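Local coordinates for uncharacterized protein (Trypanosoma brucei, PDB 2Q0X) that is of unknown function but has an alpha/beta-hydrolase fold and may be a component of the paraflagellar rod, at residues K79-P84 with R172-S176; A159-V164 with A178-Y183; V164-M168 with P189-A193. All blocks are in the same frame, centred on the assembly; numbering follows the deposited sequence.

Contact 1 of 3, residues K79-P84 with R172-S176; sequences KIGSGP and RGEDS
The carboxylate of E174 meets its partners at its oxygens: G81 N reaches OE2 nearly along the C-O axis, and S176 OG of the second subunit bonds OE1. The second flat group is the peptide joining G173 to E174, and the ring of P84 lies over one of its faces, with CG 3.5 Å from G173 C. Two loops of the alpha/beta-hydrolase fold meet here, one following strand 69-73 and the other following helix 154-170 in the helical insertion after strand 135-143. Each is folded by a tight turn, type II from K79 to S82 and type I from R172 to D175.

With CG anti to the backbone N (chi1 -162°) and the chain extended beyond it, E174 reaches across to the type II turn. There the bond from G81 N to E174 OE2 measures 2.7 Å with an N-H...O angle of 161°, short and fairly straight, while I80 CA lies 3.5 Å from E174 OE2. Each carboxylate oxygen thus has its own hydrogen-bonding partner, one in its own chain and one in the second subunit, which should hold the rotation of the group. S176 of this chain returns the bond to E174 of the second subunit, making the link reciprocal. P84, preceded by a cis peptide, also sets its CB 3.8 Å from E174 CB, and its CG comes to 3.4 Å from E174 N.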
loop_
_atom_site.group_PDB
_atom_site.type_symbol
_atom_site.label_atom_id
_atom_site.label_comp_id
_atom_site.label_asym_id
_atom_site.label_seq_id
_atom_site.Cartn_x
_atom_site.Cartn_y
_atom_site.Cartn_z
ATOM N N LYS A 79 -3.693 0.841 -4.172
ATOM C CA LYS A 79 -2.450 0.519 -4.850
ATOM C C LYS A 79 -2.536 0.717 -6.360
ATOM O O LYS A 79 -3.596 0.522 -6.979
ATOM C CB LYS A 79 -2.034 -0.921 -4.523
ATOM C CG LYS A 79 -1.665 -1.118 -3.051
ATOM C CD LYS A 79 -0.442 -2.028 -2.851
ATOM C CE LYS A 79 0.853 -1.378 -3.317
ATOM N NZ LYS A 79 2.043 -2.238 -3.058
ATOM N N ILE A 80 -1.410 1.124 -6.939
ATOM C CA ILE A 80 -1.218 1.067 -8.386
ATOM C C ILE A 80 -1.442 -0.387 -8.841
ATOM O O ILE A 80 -1.170 -1.332 -8.086
ATOM C CB ILE A 80 0.201 1.614 -8.800
ATOM C CG1 ILE A 80 0.156 3.136 -9.001
ATOM C CG2 ILE A 80 0.720 0.961 -10.107
ATOM C CD1 ILE A 80 0.258 3.931 -7.773
ATOM N N GLY A 81 -1.994 -0.546 -10.047
ATOM C CA GLY A 81 -2.175 -1.864 -10.686
ATOM C C GLY A 81 -3.361 -2.671 -10.164
ATOM O O GLY A 81 -3.490 -3.865 -10.464
ATOM N N SER A 82 -4.242 -2.023 -9.408
ATOM C CA SER A 82 -5.375 -2.709 -8.781
ATOM C C SER A 82 -6.484 -3.135 -9.773
ATOM O O SER A 82 -7.316 -3.986 -9.445
ATOM C CB SER A 82 -5.982 -1.834 -7.680
ATOM O OG SER A 82 -6.756 -0.778 -8.232
ATOM N N GLY A 83 -6.493 -2.555 -10.970
ATOM C CA GLY A 83 -7.563 -2.818 -11.934
ATOM C C GLY A 83 -7.689 -1.746 -13.001
ATOM O O GLY A 83 -7.407 -2.004 -14.167
ATOM N N PRO A 84 -8.102 -0.522 -12.616
ATOM C CA PRO A 84 -8.390 -0.014 -11.274
ATOM C C PRO A 84 -9.771 -0.423 -10.746
ATOM O O PRO A 84 -10.746 -0.432 -11.483
ATOM C CB PRO A 84 -8.313 1.501 -11.459
ATOM C CG PRO A 84 -8.756 1.713 -12.873
ATOM C CD PRO A 84 -8.324 0.507 -13.650
ATOM N N ARG A 172 -9.073 6.067 -17.966
ATOM C CA ARG A 172 -8.286 6.828 -17.002
ATOM C C ARG A 172 -8.793 6.624 -15.574
ATOM O O ARG A 172 -8.550 7.462 -14.695
ATOM C CB ARG A 172 -8.317 8.319 -17.347
ATOM C CG ARG A 172 -7.598 8.704 -18.636
ATOM C CD ARG A 172 -6.716 9.922 -18.401
ATOM N NE ARG A 172 -7.320 11.179 -18.820
ATOM C CZ ARG A 172 -7.034 12.380 -18.308
ATOM N NH1 ARG A 172 -6.153 12.532 -17.319
ATOM N NH2 ARG A 172 -7.654 13.452 -18.793
ATOM N N GLY A 173 -9.467 5.494 -15.340
ATOM C CA GLY A 173 -10.028 5.157 -14.027
ATOM C C GLY A 173 -9.074 5.165 -12.838
ATOM O O GLY A 173 -9.509 5.391 -11.709
ATOM N N GLU A 174 -7.780 4.923 -13.086
ATOM C CA GLU A 174 -6.749 4.916 -12.032
ATOM C C GLU A 174 -6.156 6.304 -11.750
ATOM O O GLU A 174 -5.336 6.454 -10.860
ATOM C CB GLU A 174 -5.607 3.955 -12.406
ATOM C CG GLU A 174 -4.707 3.517 -11.220
ATOM C CD GLU A 174 -3.479 2.691 -11.643
ATOM O OE1 GLU A 174 -2.657 3.172 -12.461
ATOM O OE2 GLU A 174 -3.331 1.560 -11.137
ATOM N N ASP A 175 -6.563 7.321 -12.498
ATOM C CA ASP A 175 -5.874 8.607 -12.429
ATOM C C ASP A 175 -6.511 9.539 -11.394
ATOM O O ASP A 175 -7.368 10.360 -11.725
ATOM C CB ASP A 175 -5.849 9.247 -13.819
ATOM C CG ASP A 175 -4.869 10.400 -13.921
ATOM O OD1 ASP A 175 -4.203 10.715 -12.913
ATOM O OD2 ASP A 175 -4.779 10.995 -15.019
ATOM N N SER A 176 -6.073 9.423 -10.145
ATOM C CA SER A 176 -6.646 10.224 -9.066
ATOM C C SER A 176 -6.357 11.720 -9.230
ATOM O O SER A 176 -7.137 12.556 -8.778
ATOM C CB SER A 176 -6.161 9.723 -7.694
ATOM O OG SER A 176 -4.836 10.135 -7.400
#

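Contact 2 of 3, residues A159-V164 with A178-Y183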
loop_
_atom_site.group_PDB
_atom_site.type_symbol
_atom_site.label_atom_id
_atom_site.label_comp_id
_atom_site.label_asym_id
_atom_site.label_seq_id
_atom_site.Cartn_x
_atom_site.Cartn_y
_atom_site.Cartn_z
ATOM N N ALA A 159 -21.509 17.764 -12.270
ATOM C CA ALA A 159 -20.263 18.057 -12.972
ATOM C C ALA A 159 -19.193 16.998 -12.684
ATOM O O ALA A 159 -18.482 16.567 -13.597
ATOM C CB ALA A 159 -19.758 19.450 -12.600
ATOM N N ARG A 160 -19.091 16.588 -11.417
ATOM C CA ARG A 160 -18.209 15.488 -11.007
ATOM C C ARG A 160 -18.654 14.158 -11.615
ATOM O O ARG A 160 -17.819 13.352 -12.022
ATOM C CB ARG A 160 -18.186 15.356 -9.478
ATOM C CG ARG A 160 -17.251 14.280 -8.954
ATOM C CD ARG A 160 -17.594 13.818 -7.553
ATOM N NE ARG A 160 -17.955 14.914 -6.654
ATOM C CZ ARG A 160 -19.147 15.088 -6.090
ATOM N NH1 ARG A 160 -20.153 14.251 -6.319
ATOM N NH2 ARG A 160 -19.351 16.112 -5.274
ATOM N N LYS A 161 -19.966 13.919 -11.636
ATOM C CA LYS A 161 -20.527 12.677 -12.191
ATOM C C LYS A 161 -20.146 12.540 -13.663
ATOM O O LYS A 161 -19.733 11.470 -14.113
ATOM C CB LYS A 161 -22.059 12.659 -12.050
ATOM C CG LYS A 161 -22.756 11.425 -12.649
ATOM C CD LYS A 161 -24.215 11.309 -12.169
ATOM C CE LYS A 161 -24.939 10.071 -12.744
ATOM N NZ LYS A 161 -25.332 10.190 -14.186
ATOM N N GLU A 162 -20.289 13.643 -14.392
ATOM C CA GLU A 162 -19.972 13.706 -15.816
ATOM C C GLU A 162 -18.479 13.535 -16.046
ATOM O O GLU A 162 -18.068 12.742 -16.891
ATOM C CB GLU A 162 -20.444 15.047 -16.390
ATOM C CG GLU A 162 -20.298 15.201 -17.890
ATOM C CD GLU A 162 -20.820 16.539 -18.374
ATOM O OE1 GLU A 162 -21.407 17.277 -17.545
ATOM O OE2 GLU A 162 -20.657 16.857 -19.575
ATOM N N HIS A 163 -17.681 14.272 -15.273
ATOM C CA HIS A 163 -16.215 14.239 -15.375
ATOM C C HIS A 163 -15.666 12.823 -15.207
ATOM O O HIS A 163 -14.716 12.443 -15.895
ATOM C CB HIS A 163 -15.592 15.180 -14.332
ATOM C CG HIS A 163 -14.103 15.325 -14.450
ATOM N ND1 HIS A 163 -13.507 16.153 -15.377
ATOM C CD2 HIS A 163 -13.091 14.756 -13.751
ATOM C CE1 HIS A 163 -12.196 16.086 -15.249
ATOM N NE2 HIS A 163 -11.915 15.246 -14.269
ATOM N N VAL A 164 -16.268 12.059 -14.293
ATOM C CA VAL A 164 -15.889 10.668 -14.038
ATOM C C VAL A 164 -16.241 9.751 -15.216
ATOM O O VAL A 164 -15.455 8.883 -15.585
ATOM C CB VAL A 164 -16.551 10.133 -12.728
ATOM C CG1 VAL A 164 -16.394 8.625 -12.601
ATOM C CG2 VAL A 164 -15.965 10.829 -11.512
ATOM N N ALA A 178 -6.498 13.386 -11.938
ATOM C CA ALA A 178 -7.554 13.921 -12.805
ATOM C C ALA A 178 -8.809 14.359 -12.022
ATOM O O ALA A 178 -9.652 15.063 -12.564
ATOM C CB ALA A 178 -7.934 12.895 -13.884
ATOM N N MET A 179 -8.916 13.945 -10.760
ATOM C CA MET A 179 -10.071 14.271 -9.904
ATOM C C MET A 179 -9.881 15.490 -8.995
ATOM O O MET A 179 -10.739 15.757 -8.144
ATOM C CB MET A 179 -10.413 13.070 -9.000
ATOM C CG MET A 179 -11.028 11.904 -9.702
ATOM S SD MET A 179 -12.502 12.367 -10.591
ATOM C CE MET A 179 -13.367 13.449 -9.437
ATOM N N LEU A 180 -8.796 16.238 -9.159
ATOM C CA LEU A 180 -8.424 17.220 -8.133
ATOM C C LEU A 180 -9.331 18.459 -8.068
ATOM O O LEU A 180 -9.495 19.039 -6.997
ATOM C CB LEU A 180 -6.943 17.637 -8.248
ATOM C CG LEU A 180 -5.958 16.909 -7.306
ATOM C CD1 LEU A 180 -5.347 15.715 -7.982
ATOM C CD2 LEU A 180 -4.842 17.841 -6.827
ATOM N N LYS A 181 -9.934 18.856 -9.184
ATOM C CA LYS A 181 -10.788 20.047 -9.174
ATOM C C LYS A 181 -12.250 19.673 -8.904
ATOM O O LYS A 181 -13.035 20.499 -8.453
ATOM C CB LYS A 181 -10.601 20.876 -10.470
ATOM C CG LYS A 181 -11.695 20.742 -11.527
ATOM C CD LYS A 181 -11.394 21.572 -12.773
ATOM C CE LYS A 181 -10.335 20.933 -13.684
ATOM N NZ LYS A 181 -8.979 21.570 -13.572
ATOM N N HIS A 182 -12.590 18.409 -9.130
ATOM C CA HIS A 182 -13.954 17.920 -8.953
ATOM C C HIS A 182 -14.221 17.176 -7.637
ATOM O O HIS A 182 -15.373 16.934 -7.300
ATOM C CB HIS A 182 -14.344 17.060 -10.159
ATOM C CG HIS A 182 -14.600 17.864 -11.397
ATOM N ND1 HIS A 182 -13.761 17.841 -12.489
ATOM C CD2 HIS A 182 -15.585 18.745 -11.696
ATOM C CE1 HIS A 182 -14.231 18.654 -13.420
ATOM N NE2 HIS A 182 -15.337 19.215 -12.964
ATOM N N TYR A 183 -13.180 16.810 -6.894
ATOM C CA TYR A 183 -13.365 16.240 -5.551
ATOM C C TYR A 183 -12.233 16.701 -4.659
ATOM O O TYR A 183 -11.212 17.140 -5.167
ATOM C CB TYR A 183 -13.429 14.701 -5.598
ATOM C CG TYR A 183 -14.229 14.087 -4.457
ATOM C CD1 TYR A 183 -15.578 14.351 -4.319
ATOM C CD2 TYR A 183 -13.623 13.270 -3.518
ATOM C CE1 TYR A 183 -16.314 13.801 -3.287
ATOM C CE2 TYR A 183 -14.338 12.716 -2.481
ATOM C CZ TYR A 183 -15.688 12.982 -2.364
ATOM O OH TYR A 183 -16.410 12.429 -1.335
#
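H163 NE2 and R160 NE each donate a hydrogen bond from helix 154-170 to the chain that follows it, within the helical insertion after strand 135-143. The bond from H163 NE2 to A178 O is the stronger, 2.8 Å long and tilted 31° from the carbonyl plane. The other is weak: R160 NE approaches H182 O at 3.3 Å, near the plane of the guanidinium.

Among the aromatic contacts, H182 ND1 sits over the centre of the H163 ring, 3.2 Å from its CG, yet the planes are inclined at 36° and form neither a stack nor an edge-to-face pair. H163 CB makes a CH-pi contact over one face of H182, and K181 CG lies over the opposite face. Y183 turns its ring edge to R160 NE, with CD1 3.4 Å away and CE1 over one face of the guanidinium; its hydroxyl bonds E202.

M179 SD packs on V164 CG2 at 3.9 Å and makes a sulfur-aromatic contact at the edge of the H163 ring.

Since its partner is a carbonyl oxygen, H163 NE2 carries the hydrogen. The two ND1 atoms approach at too poor an angle to bond, leaving the H163 ring held here by one hydrogen bond and by packing against H182 and M179.

Contact 3 of 3, residues V164-M168 with P189-A193; sequences VEKLM and PARLA
P189 O accepts the 2.8 Å backbone bond from A193 N within helix 189-193, and V164 CG1 of the facing helix rests against the same oxygen at 3.5 Å. No hydrogen bond crosses between the two helical segments; their axes approach to 9.3 Å at a crossing angle of -121°, and the contact is made by apolar groups.

V164 divides its branches. CG1, placed anti to the backbone N (chi1 169°), presses tightly on A193 CB at 3.5 Å, whereas CG2 meets L192 CB at 3.8 Å, the two side chains crossing at about a right angle. One turn along, L167 sends CD1 against the ring of P189, where 3.4 Å to CG is tighter than normal carbon packing. M168 closes the other flank: its CG lies 3.6 Å from A193 CB, and bends at chi2 and chi3 lay SD along the backbone of A190, 3.8 Å from CA.

Helix 189-193 thus turns apolar side chains to helix 154-170, while R191, pointing away from that helix, forms a salt bridge with D90 and hydrogen bonds with Q120 and S77. Both helices belong to the insertion between strands 135-143 and 227-232, the position commonly occupied by the cap, or lid, of alpha/beta hydrolases.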
loop_
_atom_site.group_PDB
_atom_site.type_symbol
_atom_site.label_atom_id
_atom_site.label_comp_id
_atom_site.label_asym_id
_atom_site.label_seq_id
_atom_site.Cartn_x
_atom_site.Cartn_y
_atom_site.Cartn_z
ATOM N N VAL A 164 -16.268 12.059 -14.293
ATOM C CA VAL A 164 -15.889 10.668 -14.038
ATOM C C VAL A 164 -16.241 9.751 -15.216
ATOM O O VAL A 164 -15.455 8.883 -15.585
ATOM C CB VAL A 164 -16.551 10.133 -12.728
ATOM C CG1 VAL A 164 -16.394 8.625 -12.601
ATOM C CG2 VAL A 164 -15.965 10.829 -11.512
ATOM N N GLU A 165 -17.432 9.941 -15.784
ATOM C CA GLU A 165 -17.866 9.215 -16.992
ATOM C C GLU A 165 -16.890 9.387 -18.153
ATOM O O GLU A 165 -16.609 8.429 -18.882
ATOM C CB GLU A 165 -19.246 9.698 -17.444
ATOM C CG GLU A 165 -20.379 9.250 -16.558
ATOM C CD GLU A 165 -21.700 9.933 -16.892
ATOM O OE1 GLU A 165 -21.863 10.447 -18.028
ATOM O OE2 GLU A 165 -22.581 9.944 -16.007
ATOM N N LYS A 166 -16.401 10.618 -18.317
ATOM C CA LYS A 166 -15.471 10.966 -19.385
ATOM C C LYS A 166 -14.127 10.270 -19.196
ATOM O O LYS A 166 -13.578 9.724 -20.155
ATOM C CB LYS A 166 -15.267 12.483 -19.441
ATOM N N LEU A 167 -13.611 10.282 -17.963
ATOM C CA LEU A 167 -12.329 9.634 -17.646
ATOM C C LEU A 167 -12.408 8.117 -17.804
ATOM O O LEU A 167 -11.476 7.495 -18.304
ATOM C CB LEU A 167 -11.854 9.984 -16.232
ATOM C CG LEU A 167 -11.458 11.432 -15.918
ATOM C CD1 LEU A 167 -11.210 11.604 -14.426
ATOM C CD2 LEU A 167 -10.235 11.879 -16.697
ATOM N N MET A 168 -13.525 7.530 -17.390
ATOM C CA MET A 168 -13.719 6.077 -17.485
ATOM C C MET A 168 -13.764 5.604 -18.927
ATOM O O MET A 168 -13.332 4.488 -19.216
ATOM C CB MET A 168 -15.007 5.642 -16.770
ATOM C CG MET A 168 -14.975 5.809 -15.249
ATOM S SD MET A 168 -13.595 4.993 -14.440
ATOM C CE MET A 168 -14.010 3.263 -14.659
ATOM N N PRO A 189 -11.012 8.025 -10.189
ATOM C CA PRO A 189 -12.288 8.022 -10.919
ATOM C C PRO A 189 -13.032 6.681 -10.828
ATOM O O PRO A 189 -14.254 6.672 -10.670
ATOM C CB PRO A 189 -11.881 8.345 -12.360
ATOM C CG PRO A 189 -10.589 9.111 -12.232
ATOM C CD PRO A 189 -9.901 8.540 -11.007
ATOM N N ALA A 190 -12.296 5.573 -10.895
ATOM C CA ALA A 190 -12.891 4.245 -10.820
ATOM C C ALA A 190 -13.639 4.023 -9.515
ATOM O O ALA A 190 -14.634 3.326 -9.498
ATOM C CB ALA A 190 -11.840 3.169 -11.011
ATOM N N ARG A 191 -13.163 4.597 -8.417
ATOM C CA ARG A 191 -13.883 4.487 -7.146
ATOM C C ARG A 191 -15.176 5.323 -7.137
ATOM O O ARG A 191 -16.177 4.908 -6.577
ATOM C CB ARG A 191 -12.968 4.828 -5.957
ATOM C CG ARG A 191 -12.068 3.663 -5.547
ATOM C CD ARG A 191 -12.852 2.547 -4.828
ATOM N NE ARG A 191 -13.514 3.016 -3.601
ATOM C CZ ARG A 191 -12.931 3.127 -2.407
ATOM N NH1 ARG A 191 -11.655 2.797 -2.224
ATOM N NH2 ARG A 191 -13.624 3.585 -1.373
ATOM N N LEU A 192 -15.164 6.468 -7.806
ATOM C CA LEU A 192 -16.356 7.303 -7.900
ATOM C C LEU A 192 -17.389 6.719 -8.882
ATOM O O LEU A 192 -18.610 6.854 -8.663
ATOM C CB LEU A 192 -15.980 8.738 -8.293
ATOM C CG LEU A 192 -15.416 9.676 -7.208
ATOM C CD1 LEU A 192 -14.755 10.894 -7.836
ATOM C CD2 LEU A 192 -16.535 10.109 -6.218
ATOM N N ALA A 193 -16.907 6.038 -9.928
ATOM C CA ALA A 193 -17.760 5.597 -11.049
ATOM C C ALA A 193 -18.769 4.489 -10.717
ATOM O O ALA A 193 -19.837 4.414 -11.321
ATOM C CB ALA A 193 -16.894 5.181 -12.252
#

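The centres of all three contacts lie about 20 Å from the centre of the chain, and each contact is partly buried, so none forms the central core. Contacts 2 and 3 use successive parts of helix 154-170 and share V164; A178 CB of contact 2 also packs on L167 CD1 of contact 3. Contact 1 joins the insertion to the loop after strand 69-73 and is the one reached by the second subunit. Its chemistry joins a carboxylate shared between chains to the packing of a proline ring, whereas contact 2 mixes histidines, arginine and sulfur, and contact 3 is apolar. The G173 carbonyl links contact 1 to contact 3 through a probable hydrogen bond from A190 N.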